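Local coordinates for probable zinc protease (Pseudomonas aeruginosa, PDB 4NNZ), which probably hydrolyses peptide bonds as a zinc-dependent metallopeptidase of the M16 family, forming one subunit of the heterodimeric PA0371-PA0372 protease, at residues 19-24 with 372-377; 29-34 with 102-107; 35-40 with 48-53; 85-90 with 378-383; 144-149 with 161-166. All blocks are in the same frame, centred on the assembly; numbering follows the deposited sequence.

Overall arrangement
Contacts 1, 2 and 4 gather round the six-stranded sheet of the N-terminal half. Helix 100-112 packs on one face in contact 2, while helix 367-379, late in the chain, covers the other in contact 1, the two contact centres about 13 Å apart. The end of that helix continues into contact 4, where Ser379 meets Tyr88 and both touch Trp34 of contact 2. Contact 3 lies about 11 Å from contact 4, centre to centre, and its helix 49-56 bears the HxxEH sequence expected to form the zinc site. Contact 5, about 14 Å from contact 3 between centres, brings Ile163 against His51. Contacts 1 and 5, centres about 31 Å apart, lie on opposite sides of the chain's centre.

Contact 1 of 5, residues 19-24 with 372-377; sequences IVREDH and SSIGQL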
# COMPACT_ATOMS: atom_id res chain seq x y z
N ILE A 19 -13.32 11.12 28.98
CA ILE A 19 -13.97 10.03 29.65
C ILE A 19 -13.37 9.83 31.01
O ILE A 19 -12.19 9.79 31.16
CB ILE A 19 -13.91 8.74 28.85
CG1 ILE A 19 -14.60 8.92 27.52
CG2 ILE A 19 -14.61 7.65 29.61
CD1 ILE A 19 -14.39 7.81 26.54
N VAL A 20 -14.22 9.74 32.02
CA VAL A 20 -13.77 9.63 33.39
C VAL A 20 -14.40 8.49 34.15
O VAL A 20 -15.59 8.39 34.21
CB VAL A 20 -14.06 10.90 34.18
CG1 VAL A 20 -13.47 10.79 35.55
CG2 VAL A 20 -13.46 12.09 33.50
N ARG A 21 -13.59 7.66 34.75
CA ARG A 21 -14.09 6.67 35.67
C ARG A 21 -13.47 6.74 37.04
O ARG A 21 -12.28 6.73 37.18
CB ARG A 21 -13.91 5.28 35.13
CG ARG A 21 -14.62 4.29 36.00
CD ARG A 21 -14.41 2.91 35.50
NE ARG A 21 -14.93 2.79 34.17
CZ ARG A 21 -14.93 1.66 33.48
NH1 ARG A 21 -14.45 0.57 34.03
NH2 ARG A 21 -15.42 1.64 32.27
N GLU A 22 -14.30 6.81 38.05
CA GLU A 22 -13.86 6.95 39.41
C GLU A 22 -13.62 5.61 40.06
O GLU A 22 -14.42 4.73 39.96
CB GLU A 22 -14.89 7.71 40.20
CG GLU A 22 -15.19 9.06 39.58
CD GLU A 22 -16.43 9.69 40.13
OE1 GLU A 22 -16.62 10.91 39.94
OE2 GLU A 22 -17.21 8.97 40.76
N ASP A 23 -12.46 5.45 40.67
CA ASP A 23 -12.17 4.29 41.46
C ASP A 23 -11.33 4.75 42.63
O ASP A 23 -10.21 5.12 42.46
CB ASP A 23 -11.41 3.29 40.60
CG ASP A 23 -11.03 2.05 41.33
OD1 ASP A 23 -10.95 2.08 42.55
OD2 ASP A 23 -10.78 1.03 40.68
N HIS A 24 -11.87 4.72 43.83
CA HIS A 24 -11.21 5.30 44.99
C HIS A 24 -10.48 4.30 45.87
O HIS A 24 -10.11 4.60 46.97
CB HIS A 24 -12.17 6.16 45.80
CG HIS A 24 -13.16 6.90 44.98
ND1 HIS A 24 -12.96 8.18 44.55
CD2 HIS A 24 -14.37 6.53 44.50
CE1 HIS A 24 -14.00 8.58 43.85
NE2 HIS A 24 -14.87 7.59 43.80
N SER A 372 -7.03 1.96 29.13
CA SER A 372 -6.67 1.53 27.81
C SER A 372 -7.80 0.93 27.01
O SER A 372 -7.88 1.14 25.82
CB SER A 372 -5.53 0.58 27.89
OG SER A 372 -4.47 1.23 28.47
N SER A 373 -8.67 0.18 27.65
CA SER A 373 -9.80 -0.38 26.96
C SER A 373 -10.67 0.74 26.46
O SER A 373 -11.18 0.68 25.38
CB SER A 373 -10.62 -1.25 27.87
OG SER A 373 -9.91 -2.37 28.28
N ILE A 374 -10.80 1.78 27.25
CA ILE A 374 -11.61 2.88 26.88
C ILE A 374 -10.98 3.65 25.73
O ILE A 374 -11.66 4.09 24.86
CB ILE A 374 -11.85 3.80 28.09
CG1 ILE A 374 -12.73 3.10 29.11
CG2 ILE A 374 -12.49 5.09 27.68
CD1 ILE A 374 -12.66 3.71 30.48
N GLY A 375 -9.68 3.78 25.73
CA GLY A 375 -9.01 4.57 24.73
C GLY A 375 -8.85 3.88 23.41
O GLY A 375 -8.93 4.46 22.37
N GLN A 376 -8.60 2.61 23.46
CA GLN A 376 -8.48 1.81 22.29
C GLN A 376 -9.73 1.89 21.44
O GLN A 376 -9.67 2.18 20.29
CB GLN A 376 -8.31 0.38 22.74
CG GLN A 376 -7.06 -0.26 22.25
CD GLN A 376 -7.39 -1.32 21.26
OE1 GLN A 376 -8.17 -1.09 20.35
NE2 GLN A 376 -6.80 -2.49 21.43
N LEU A 377 -10.86 1.60 22.05
CA LEU A 377 -12.11 1.39 21.40
C LEU A 377 -12.53 2.70 20.84
O LEU A 377 -13.00 2.78 19.74
CB LEU A 377 -13.15 0.95 22.41
CG LEU A 377 -13.06 -0.46 22.93
CD1 LEU A 377 -13.90 -0.65 24.16
CD2 LEU A 377 -13.39 -1.47 21.89
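Ile19 and Ile374 make the apolar part of this contact, branch against branch. The methyl CG2 of Ile374 is received by three atoms of Ile19: CD1 of Ile19 comes to 3.5 Å from CG2 of Ile374, CG2 of Ile19 lies 3.8 Å from it, and CB stands a little farther off. With its CG1 beside the backbone N (chi1 -61°) and the chain running on extended to CD1, Ile19 presents both of its arms to the helix. A beta-branched residue serves well here, since it suits an extended strand and offers a broad apolar surface close to the backbone.

The second kind of contact joins an apolar methyl to a charged group. NH2 of Arg21 lies 3.9 Å from CD1 of Ile374, approaching obliquely. The arginine chain runs out straight and then bends at chi3 (-61°), bringing NH2 toward the isoleucine methyl, while NH1 has a weak hydrogen bond to Gln370 OE1. A long aliphatic stem with a polar end fits this partly exposed margin.

Ile19 and Arg21 lie two apart on strand 17-22 and point to the same face, while Val20 points away from the helix. Backbone bonds from Ile19 and Arg21 to strand 190-196 hold the strand in place. This is alpha/beta layer packing: helix 367-379, from the C-terminal half, covers one face of the N-terminal six-stranded sheet.

Contact 2 of 5, residues 29-34 with 102-107; sequences VVSQLW and VALEME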
# COMPACT_ATOMS: atom_id res chain seq x y z
N VAL A 29 -4.22 8.01 40.15
CA VAL A 29 -5.02 8.23 38.97
C VAL A 29 -4.25 7.99 37.69
O VAL A 29 -3.10 8.28 37.60
CB VAL A 29 -5.62 9.63 38.95
CG1 VAL A 29 -4.56 10.65 38.67
CG2 VAL A 29 -6.69 9.71 37.90
N VAL A 30 -4.94 7.50 36.68
CA VAL A 30 -4.32 7.22 35.41
C VAL A 30 -4.83 8.21 34.38
O VAL A 30 -5.99 8.42 34.27
CB VAL A 30 -4.52 5.72 35.03
CG1 VAL A 30 -5.26 5.48 33.74
CG2 VAL A 30 -3.21 5.01 34.99
N SER A 31 -3.93 8.82 33.64
CA SER A 31 -4.34 9.73 32.62
C SER A 31 -3.76 9.31 31.30
O SER A 31 -2.58 9.23 31.18
CB SER A 31 -3.82 11.11 32.96
OG SER A 31 -4.54 12.11 32.30
N GLN A 32 -4.56 9.04 30.29
CA GLN A 32 -3.99 8.65 29.02
C GLN A 32 -4.42 9.55 27.90
O GLN A 32 -5.55 9.94 27.88
CB GLN A 32 -4.42 7.27 28.65
CG GLN A 32 -4.65 6.36 29.80
CD GLN A 32 -4.63 4.94 29.35
OE1 GLN A 32 -4.95 4.65 28.23
NE2 GLN A 32 -4.23 4.06 30.21
N LEU A 33 -3.55 9.86 26.93
CA LEU A 33 -4.19 10.62 25.86
C LEU A 33 -4.17 9.89 24.52
O LEU A 33 -3.13 9.55 24.08
CB LEU A 33 -3.56 11.98 25.73
CG LEU A 33 -4.17 12.97 24.75
CD1 LEU A 33 -5.65 12.80 24.65
CD2 LEU A 33 -3.87 14.37 25.18
N TRP A 34 -5.31 9.67 23.87
CA TRP A 34 -5.31 8.86 22.67
C TRP A 34 -5.64 9.67 21.45
O TRP A 34 -6.68 10.24 21.36
CB TRP A 34 -6.36 7.77 22.80
CG TRP A 34 -6.06 6.79 23.82
CD1 TRP A 34 -6.05 6.98 25.13
CD2 TRP A 34 -5.70 5.43 23.62
NE1 TRP A 34 -5.72 5.87 25.77
CE2 TRP A 34 -5.49 4.89 24.86
CE3 TRP A 34 -5.52 4.63 22.51
CZ2 TRP A 34 -5.12 3.59 25.03
CZ3 TRP A 34 -5.16 3.37 22.67
CH2 TRP A 34 -4.95 2.85 23.92
N VAL A 102 -0.86 18.70 37.13
CA VAL A 102 0.35 18.87 36.38
C VAL A 102 0.53 17.86 35.26
O VAL A 102 1.19 18.13 34.30
CB VAL A 102 1.57 18.92 37.27
CG1 VAL A 102 1.97 17.53 37.71
CG2 VAL A 102 2.70 19.56 36.54
N ALA A 103 -0.06 16.70 35.41
CA ALA A 103 -0.07 15.75 34.33
C ALA A 103 -0.88 16.23 33.17
O ALA A 103 -0.46 16.13 32.06
CB ALA A 103 -0.60 14.43 34.82
N LEU A 104 -2.06 16.76 33.44
CA LEU A 104 -2.93 17.24 32.39
C LEU A 104 -2.36 18.45 31.73
O LEU A 104 -2.62 18.68 30.60
CB LEU A 104 -4.28 17.60 32.93
CG LEU A 104 -5.19 16.53 33.46
CD1 LEU A 104 -6.50 17.17 33.80
CD2 LEU A 104 -5.42 15.45 32.44
N GLU A 105 -1.62 19.25 32.46
CA GLU A 105 -1.11 20.48 31.93
C GLU A 105 -0.06 20.21 30.90
O GLU A 105 0.11 20.98 29.99
CB GLU A 105 -0.54 21.35 33.05
CG GLU A 105 0.39 22.46 32.60
CD GLU A 105 0.83 23.37 33.72
OE1 GLU A 105 1.78 23.02 34.44
OE2 GLU A 105 0.22 24.44 33.89
N MET A 106 0.67 19.12 31.05
CA MET A 106 1.77 18.87 30.17
C MET A 106 1.38 17.97 29.02
O MET A 106 2.11 17.85 28.08
CB MET A 106 2.95 18.35 30.95
CG MET A 106 3.01 16.86 31.09
SD MET A 106 4.33 16.36 32.19
CE MET A 106 4.72 14.80 31.41
N GLU A 107 0.21 17.38 29.09
CA GLU A 107 -0.33 16.64 27.99
C GLU A 107 -0.97 17.62 27.05
O GLU A 107 -0.95 17.46 25.86
CB GLU A 107 -1.37 15.66 28.49
CG GLU A 107 -1.23 14.21 28.04
CD GLU A 107 0.04 13.89 27.32
OE1 GLU A 107 0.15 14.23 26.14
OE2 GLU A 107 0.94 13.30 27.91
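Leu33 and Glu107 touch through their aliphatic parts, sliding past each other in opposite directions. CD2 of Leu33 is 3.9 Å from CG of Glu107, and CB of Leu33 is 4.0 Å from the same carbon. About a turn back along the helix, methyl CD2 of Leu104 reaches Ser31, coming to 3.5 Å from its OG. Ser31 is short enough for the leucine to close over it, and the smallness of Ala103 likewise lets the helix sit near the strand, the CA of Ala103 lying 7.6 Å from the CA of Ser31.

In the next shell, the bend of Glu107 at chi2 (9°) folds its carboxylate back while CG stays against the leucine. The buried charge is met by Arg110, whose NH2 forms a salt bridge with OE2. Leu104 also rests on Leu192 of the neighbouring strand and on Leu206 of helix 200-211.

Gln32 and Trp34 point to the other face of the sheet. There NE1 of Trp34 donates to OE1 of Gln32 over 2.9 Å, the acceptor lying close to the indole plane and offering a lone pair in its carbonyl plane. This bond fixes how the amide is turned, and its NE2 then makes a weak bond to Ser372. Inner strand 28-35 lies in the layered alpha/beta packing of the N-terminal M16 domain, helix 100-112 on one face of the sheet, helix 367-379 on the other.

Contact 3 of 5, residues 35-40 with 48-53; sequences YRIGSS and GLSHAL
The backbone after strand 28-35 passes the first turn of helix 49-56 at Gly38 and Ser50, whose CA atoms are 5.8 Å apart, after an inverse gamma turn centred on Arg36. A weak bond from Ile37 N to Tyr35 O, 3.0 Å long, closes that turn and swings the chain out of the sheet. Gly38 then runs fully extended and turns its carbonyl to Ser50.

Ser50 carries most of the contact. Its hydroxyl stands beside its own backbone N (chi1 -29°, away from the usual staggered value) and faces the carbonyl of Gly38, with OG 3.2 Å from Gly38 O. Any hydrogen bond here would be weak, and it remains doubtful because the position of OG is less certain and its proton has another acceptor within reach; the same OG also has a weak bond with Trp180 NE1. Ile37 comes only loosely near, CG1 4.2 Å from the hydroxyl OG of Ser50; its apolar packing is against Trp180 and Trp184 of helix 174-184.

The helix start is prepared by Gly48, the N-cap residue, whose positive phi of 86° is easily adopted by glycine. Glu42 supports it from the intervening loop, its two carboxylate oxygens accepting from Gly48 N and Ser50 N, so the acid faces a helix N-terminus that would probably favour its negative charge. The helix then carries His51, Ala52 and Leu53, the opening of the HxxEH sequence; by family resemblance this is the inverted zinc-binding motif of M16 peptidases, with His51 turned toward Glu131 of helix 118-137.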
# COMPACT_ATOMS: atom_id res chain seq x y z
N TYR A 35 -4.74 9.69 20.49
CA TYR A 35 -4.93 10.42 19.27
C TYR A 35 -5.25 9.45 18.19
O TYR A 35 -4.66 8.43 18.11
CB TYR A 35 -3.67 11.13 18.89
CG TYR A 35 -3.30 12.33 19.69
CD1 TYR A 35 -3.85 13.56 19.45
CD2 TYR A 35 -2.35 12.24 20.67
CE1 TYR A 35 -3.49 14.66 20.18
CE2 TYR A 35 -1.97 13.33 21.40
CZ TYR A 35 -2.55 14.54 21.15
OH TYR A 35 -2.15 15.59 21.90
N ARG A 36 -6.20 9.76 17.33
CA ARG A 36 -6.54 8.87 16.26
C ARG A 36 -5.69 9.07 15.03
O ARG A 36 -6.15 9.50 14.01
CB ARG A 36 -7.99 9.02 15.92
CG ARG A 36 -8.91 8.70 17.05
CD ARG A 36 -10.31 9.09 16.69
NE ARG A 36 -10.87 9.97 17.68
CZ ARG A 36 -11.39 11.15 17.40
NH1 ARG A 36 -11.42 11.59 16.17
NH2 ARG A 36 -11.87 11.88 18.36
N ILE A 37 -4.43 8.77 15.15
CA ILE A 37 -3.59 8.80 14.02
C ILE A 37 -2.68 7.60 14.14
O ILE A 37 -2.40 7.15 15.20
CB ILE A 37 -2.88 10.15 13.91
CG1 ILE A 37 -2.04 10.22 12.66
CG2 ILE A 37 -2.10 10.45 15.16
CD1 ILE A 37 -2.81 9.93 11.42
N GLY A 38 -2.27 7.04 13.02
CA GLY A 38 -1.63 5.77 13.04
C GLY A 38 -0.93 5.60 11.75
O GLY A 38 -1.03 6.44 10.92
N SER A 39 -0.27 4.48 11.58
CA SER A 39 0.33 4.11 10.34
C SER A 39 -0.62 3.81 9.20
O SER A 39 -0.24 3.90 8.09
CB SER A 39 1.37 3.02 10.51
OG SER A 39 0.86 1.92 11.17
N SER A 40 -1.85 3.45 9.48
CA SER A 40 -2.80 3.19 8.44
C SER A 40 -3.28 4.46 7.76
O SER A 40 -3.87 4.41 6.73
CB SER A 40 -3.94 2.30 8.90
OG SER A 40 -4.64 2.82 9.98
N GLY A 48 6.04 5.84 8.48
CA GLY A 48 6.72 5.90 9.73
C GLY A 48 6.60 7.19 10.44
O GLY A 48 7.21 7.38 11.43
N LEU A 49 5.81 8.08 9.87
CA LEU A 49 5.63 9.43 10.35
C LEU A 49 4.98 9.56 11.70
O LEU A 49 5.36 10.39 12.45
CB LEU A 49 4.80 10.20 9.34
CG LEU A 49 5.17 11.60 8.90
CD1 LEU A 49 6.64 11.76 8.66
CD2 LEU A 49 4.41 11.89 7.64
N SER A 50 3.96 8.78 11.96
CA SER A 50 3.28 8.84 13.23
C SER A 50 4.11 8.37 14.35
O SER A 50 4.13 8.93 15.40
CB SER A 50 2.00 8.05 13.17
OG SER A 50 1.54 8.09 11.87
N HIS A 51 4.79 7.27 14.13
CA HIS A 51 5.71 6.74 15.08
C HIS A 51 6.92 7.64 15.34
O HIS A 51 7.42 7.68 16.41
CB HIS A 51 6.09 5.34 14.66
CG HIS A 51 7.24 4.81 15.42
ND1 HIS A 51 8.53 5.14 15.12
CD2 HIS A 51 7.30 4.00 16.49
CE1 HIS A 51 9.34 4.56 15.97
NE2 HIS A 51 8.61 3.85 16.81
N ALA A 52 7.44 8.30 14.33
CA ALA A 52 8.50 9.24 14.52
C ALA A 52 8.08 10.45 15.31
O ALA A 52 8.80 10.95 16.14
CB ALA A 52 9.06 9.67 13.20
N LEU A 53 6.91 10.96 15.00
CA LEU A 53 6.45 12.15 15.63
C LEU A 53 6.29 11.88 17.09
O LEU A 53 6.57 12.73 17.89
CB LEU A 53 5.14 12.60 15.01
CG LEU A 53 4.48 13.88 15.50
CD1 LEU A 53 5.40 15.07 15.41
CD2 LEU A 53 3.21 14.15 14.76

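Contact 4 of 5, residues 85-90 with 378-383; sequences TDDYTA and ESVGLS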
# COMPACT_ATOMS: atom_id res chain seq x y z
N THR A 85 0.55 2.63 17.04
CA THR A 85 0.15 1.43 16.36
C THR A 85 -0.40 1.83 15.04
O THR A 85 -0.22 2.92 14.62
CB THR A 85 -0.91 0.68 17.13
OG1 THR A 85 -2.14 1.36 17.04
CG2 THR A 85 -0.57 0.60 18.53
N ASP A 86 -1.06 0.92 14.37
CA ASP A 86 -1.64 1.22 13.10
C ASP A 86 -2.72 2.24 13.19
O ASP A 86 -2.78 3.15 12.42
CB ASP A 86 -2.20 -0.05 12.51
CG ASP A 86 -1.14 -1.09 12.26
OD1 ASP A 86 0.03 -0.80 12.46
OD2 ASP A 86 -1.46 -2.20 11.87
N ASP A 87 -3.61 2.07 14.15
CA ASP A 87 -4.71 2.95 14.31
C ASP A 87 -4.62 4.05 15.34
O ASP A 87 -5.45 4.91 15.33
CB ASP A 87 -5.98 2.16 14.53
CG ASP A 87 -6.43 1.46 13.30
OD1 ASP A 87 -6.11 1.94 12.23
OD2 ASP A 87 -7.07 0.43 13.39
N TYR A 88 -3.64 4.03 16.20
CA TYR A 88 -3.60 5.05 17.21
C TYR A 88 -2.24 5.36 17.78
O TYR A 88 -1.31 4.64 17.63
CB TYR A 88 -4.58 4.74 18.31
CG TYR A 88 -4.38 3.41 18.89
CD1 TYR A 88 -3.43 3.21 19.83
CD2 TYR A 88 -5.10 2.35 18.47
CE1 TYR A 88 -3.22 1.97 20.35
CE2 TYR A 88 -4.91 1.12 19.00
CZ TYR A 88 -3.98 0.94 19.94
OH TYR A 88 -3.77 -0.28 20.44
N THR A 89 -2.16 6.49 18.44
CA THR A 89 -1.04 6.89 19.23
C THR A 89 -1.48 7.29 20.59
O THR A 89 -2.29 8.14 20.71
CB THR A 89 -0.42 8.10 18.62
OG1 THR A 89 -0.21 7.83 17.25
CG2 THR A 89 0.87 8.42 19.28
N ALA A 90 -0.95 6.67 21.61
CA ALA A 90 -1.39 6.96 22.95
C ALA A 90 -0.31 7.35 23.93
O ALA A 90 0.69 6.74 24.00
CB ALA A 90 -2.17 5.79 23.49
N GLU A 378 -12.37 3.73 21.63
CA GLU A 378 -12.69 5.07 21.24
C GLU A 378 -11.85 5.64 20.11
O GLU A 378 -12.26 6.52 19.42
CB GLU A 378 -12.71 5.97 22.46
CG GLU A 378 -13.86 6.95 22.50
CD GLU A 378 -15.13 6.36 23.04
OE1 GLU A 378 -15.09 5.59 23.99
OE2 GLU A 378 -16.19 6.69 22.52
N SER A 379 -10.64 5.16 19.95
CA SER A 379 -9.80 5.61 18.89
C SER A 379 -10.13 4.91 17.60
O SER A 379 -9.66 5.26 16.56
CB SER A 379 -8.36 5.38 19.27
OG SER A 379 -8.23 5.54 20.64
N VAL A 380 -10.95 3.89 17.70
CA VAL A 380 -11.20 3.01 16.62
C VAL A 380 -12.63 3.16 16.10
O VAL A 380 -13.07 2.43 15.26
CB VAL A 380 -10.79 1.60 17.09
CG1 VAL A 380 -11.85 0.55 16.95
CG2 VAL A 380 -9.47 1.18 16.52
N GLY A 381 -13.35 4.14 16.61
CA GLY A 381 -14.72 4.31 16.23
C GLY A 381 -15.75 3.47 16.95
O GLY A 381 -16.87 3.37 16.51
N LEU A 382 -15.39 2.88 18.06
CA LEU A 382 -16.30 2.04 18.77
C LEU A 382 -16.50 2.72 20.10
O LEU A 382 -15.60 3.32 20.61
CB LEU A 382 -15.68 0.68 18.95
CG LEU A 382 -15.38 -0.16 17.73
CD1 LEU A 382 -14.72 -1.46 18.10
CD2 LEU A 382 -16.64 -0.46 16.99
N SER A 383 -17.70 2.65 20.65
CA SER A 383 -17.98 3.24 21.94
C SER A 383 -17.37 2.48 23.07
O SER A 383 -17.17 1.30 22.97
CB SER A 383 -19.47 3.30 22.18
OG SER A 383 -19.73 3.93 23.41
O HOH W 1 -7.82 5.93 14.48
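Tyr88 and Ser379 meet by van der Waals packing near their backbones, CB of Tyr88 lying 4.0 Å from CB of Ser379. Next to them Asp87 and Val380 touch at an angle: the methyl CG2 of Val380 sits 4.0 Å from OD2 of Asp87 and almost as near its CB. A small serine allows the helix end to come close to the tyrosine, while the valine gives a compact apolar cover to one side of the aspartate.

Polar contact across the pair is made through water. One molecule donates to the carbonyl of Asp87, 2.7 Å from its O, and also to that of Ser379, 2.9 Å from its O. Two carbonyl oxygens cannot bond to each other, so the bridging water supplies the hydrogens that join them. By this link the turn ahead of strand 89-96, in the N-terminal sheet, is tied to the end of helix 367-379, which the C-terminal half sends back across that sheet.

Hydrogen bonds within the turn set its shape. Tyr88 N donates to OG1 of Thr85 over 3.2 Å, forming an ST motif. The tyrosine side chain takes the position between its backbone N and carbonyl carbon (chi1 55°), which folds the ring back so that Thr85 OG1 lies over the centre of one face; Trp34 meets the same ring with planes about 50° apart.

Asp87 is buried, and its carboxylate is well supplied: OD1 bonds to Ser40 OG, and OD2 to both Tyr158 OH and the backbone N of Arg306.

Contact 5 of 5, residues 144-149 with 161-166; sequences AFERFK and PTIGWM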
# COMPACT_ATOMS: atom_id res chain seq x y z
N ALA A 144 10.09 -11.17 8.72
CA ALA A 144 9.17 -12.02 8.04
C ALA A 144 7.77 -11.53 8.19
O ALA A 144 7.03 -11.53 7.26
CB ALA A 144 9.28 -13.42 8.58
N PHE A 145 7.42 -11.11 9.37
CA PHE A 145 6.10 -10.63 9.63
C PHE A 145 5.74 -9.37 8.87
O PHE A 145 4.63 -9.17 8.51
CB PHE A 145 5.86 -10.46 11.11
CG PHE A 145 4.42 -10.48 11.49
CD1 PHE A 145 3.76 -11.65 11.63
CD2 PHE A 145 3.75 -9.31 11.70
CE1 PHE A 145 2.44 -11.67 11.96
CE2 PHE A 145 2.43 -9.32 12.04
CZ PHE A 145 1.78 -10.51 12.18
N GLU A 146 6.70 -8.51 8.67
CA GLU A 146 6.50 -7.28 7.97
C GLU A 146 6.12 -7.56 6.55
O GLU A 146 5.22 -6.97 6.04
CB GLU A 146 7.77 -6.47 8.00
CG GLU A 146 7.61 -5.02 7.73
CD GLU A 146 8.92 -4.33 7.68
OE1 GLU A 146 9.80 -4.84 7.01
OE2 GLU A 146 9.08 -3.30 8.30
N ARG A 147 6.81 -8.48 5.93
CA ARG A 147 6.47 -8.96 4.63
C ARG A 147 5.13 -9.64 4.56
O ARG A 147 4.43 -9.49 3.62
CB ARG A 147 7.50 -9.97 4.16
CG ARG A 147 8.94 -9.59 4.27
CD ARG A 147 9.27 -8.46 3.37
NE ARG A 147 10.55 -7.88 3.64
CZ ARG A 147 11.66 -8.27 3.07
NH1 ARG A 147 11.66 -9.25 2.21
NH2 ARG A 147 12.77 -7.68 3.36
N PHE A 148 4.80 -10.43 5.56
CA PHE A 148 3.59 -11.20 5.56
C PHE A 148 2.43 -10.27 5.59
O PHE A 148 1.48 -10.44 4.89
CB PHE A 148 3.59 -12.16 6.75
CG PHE A 148 2.25 -12.66 7.14
CD1 PHE A 148 1.64 -13.64 6.42
CD2 PHE A 148 1.62 -12.17 8.24
CE1 PHE A 148 0.42 -14.11 6.78
CE2 PHE A 148 0.39 -12.62 8.61
CZ PHE A 148 -0.20 -13.60 7.88
N LYS A 149 2.55 -9.28 6.43
CA LYS A 149 1.56 -8.25 6.58
C LYS A 149 1.34 -7.42 5.34
O LYS A 149 0.23 -7.13 5.02
CB LYS A 149 1.88 -7.37 7.77
CG LYS A 149 0.68 -6.63 8.31
CD LYS A 149 0.83 -6.25 9.76
CE LYS A 149 -0.02 -5.05 10.11
NZ LYS A 149 0.76 -3.81 10.12
N PRO A 161 4.12 -0.83 7.50
CA PRO A 161 4.77 -1.00 8.78
C PRO A 161 4.77 0.26 9.57
O PRO A 161 5.10 1.28 9.07
CB PRO A 161 6.20 -1.34 8.39
CG PRO A 161 6.38 -0.80 7.06
CD PRO A 161 5.06 -0.94 6.40
N THR A 162 4.42 0.18 10.83
CA THR A 162 4.39 1.31 11.73
C THR A 162 5.71 2.03 11.90
O THR A 162 5.76 3.22 12.01
CB THR A 162 3.93 0.86 13.11
OG1 THR A 162 2.72 0.12 13.00
CG2 THR A 162 3.68 1.99 13.96
N ILE A 163 6.78 1.29 11.96
CA ILE A 163 8.11 1.86 12.05
C ILE A 163 8.48 2.71 10.85
O ILE A 163 9.17 3.67 10.99
CB ILE A 163 9.20 0.83 12.37
CG1 ILE A 163 10.53 1.52 12.58
CG2 ILE A 163 9.38 -0.12 11.24
CD1 ILE A 163 10.58 2.45 13.74
N GLY A 164 7.98 2.33 9.70
CA GLY A 164 8.25 2.97 8.44
C GLY A 164 9.22 2.21 7.60
O GLY A 164 10.05 1.54 8.12
N TRP A 165 9.10 2.26 6.30
CA TRP A 165 10.07 1.66 5.42
C TRP A 165 11.36 2.47 5.42
O TRP A 165 11.32 3.65 5.54
CB TRP A 165 9.52 1.52 4.01
CG TRP A 165 8.28 0.72 3.85
CD1 TRP A 165 7.07 1.18 3.51
CD2 TRP A 165 8.15 -0.68 3.97
NE1 TRP A 165 6.19 0.18 3.42
CE2 TRP A 165 6.82 -0.98 3.69
CE3 TRP A 165 9.01 -1.70 4.30
CZ2 TRP A 165 6.35 -2.25 3.74
CZ3 TRP A 165 8.54 -2.95 4.32
CH2 TRP A 165 7.22 -3.23 4.05
N MET A 166 12.48 1.83 5.27
CA MET A 166 13.74 2.49 5.42
C MET A 166 13.93 3.60 4.43
O MET A 166 14.49 4.62 4.74
CB MET A 166 14.89 1.52 5.37
CG MET A 166 16.22 2.17 5.70
SD MET A 166 16.41 2.73 7.37
CE MET A 166 16.91 1.19 8.08
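Glu146 reaches from helix 140-152 alongside the stacked Pro161 and Trp165, touching CB of the one and CZ3 of the other. Its CG stands opposite the backbone N (chi1 -160°) and the chain continues extended, carrying the carboxylate out to the loop. OE2 comes to 3.5 Å from CB of Pro161, and OE1 to 3.5 Å from CZ3 of Trp165, with the carboxylate plane tilted 50° from the indole. CG of Glu146 lies about equally far from the two rings, 4.0 Å from Pro161 CB, so the methylene stem does apolar work while the acid goes on past. That acid has its main partner in Arg132 of helix 118-137, whose NH1 makes a salt bridge with OE2 and also donates to Gly164 O. One guanidinium nitrogen therefore holds both the helix and the loop.

The loop is shaped to receive this side chain. Pro161 CG lies 3.4 Å above the Trp165 ring plane, over its centre, so the puckered proline ring rests on the flat indole. Gly164 permits the bend between them with a positive phi of 103°, and Trp165 then takes the N-cap position of helix 166-171. This is the loop joining helix 140-152 to helix 166-171 in the N-terminal M16 domain, folded back on the helix it has left.

Arg147, next along, points away from the loop at its base and reaches the second copy of this protein in the assembly, its NH1 donating to Pro231 O of that subunit.

Lys149, one turn beyond Glu146, directs its NZ to Tyr158 O, and more weakly to Asp86 of contact 4 as a long ion pair.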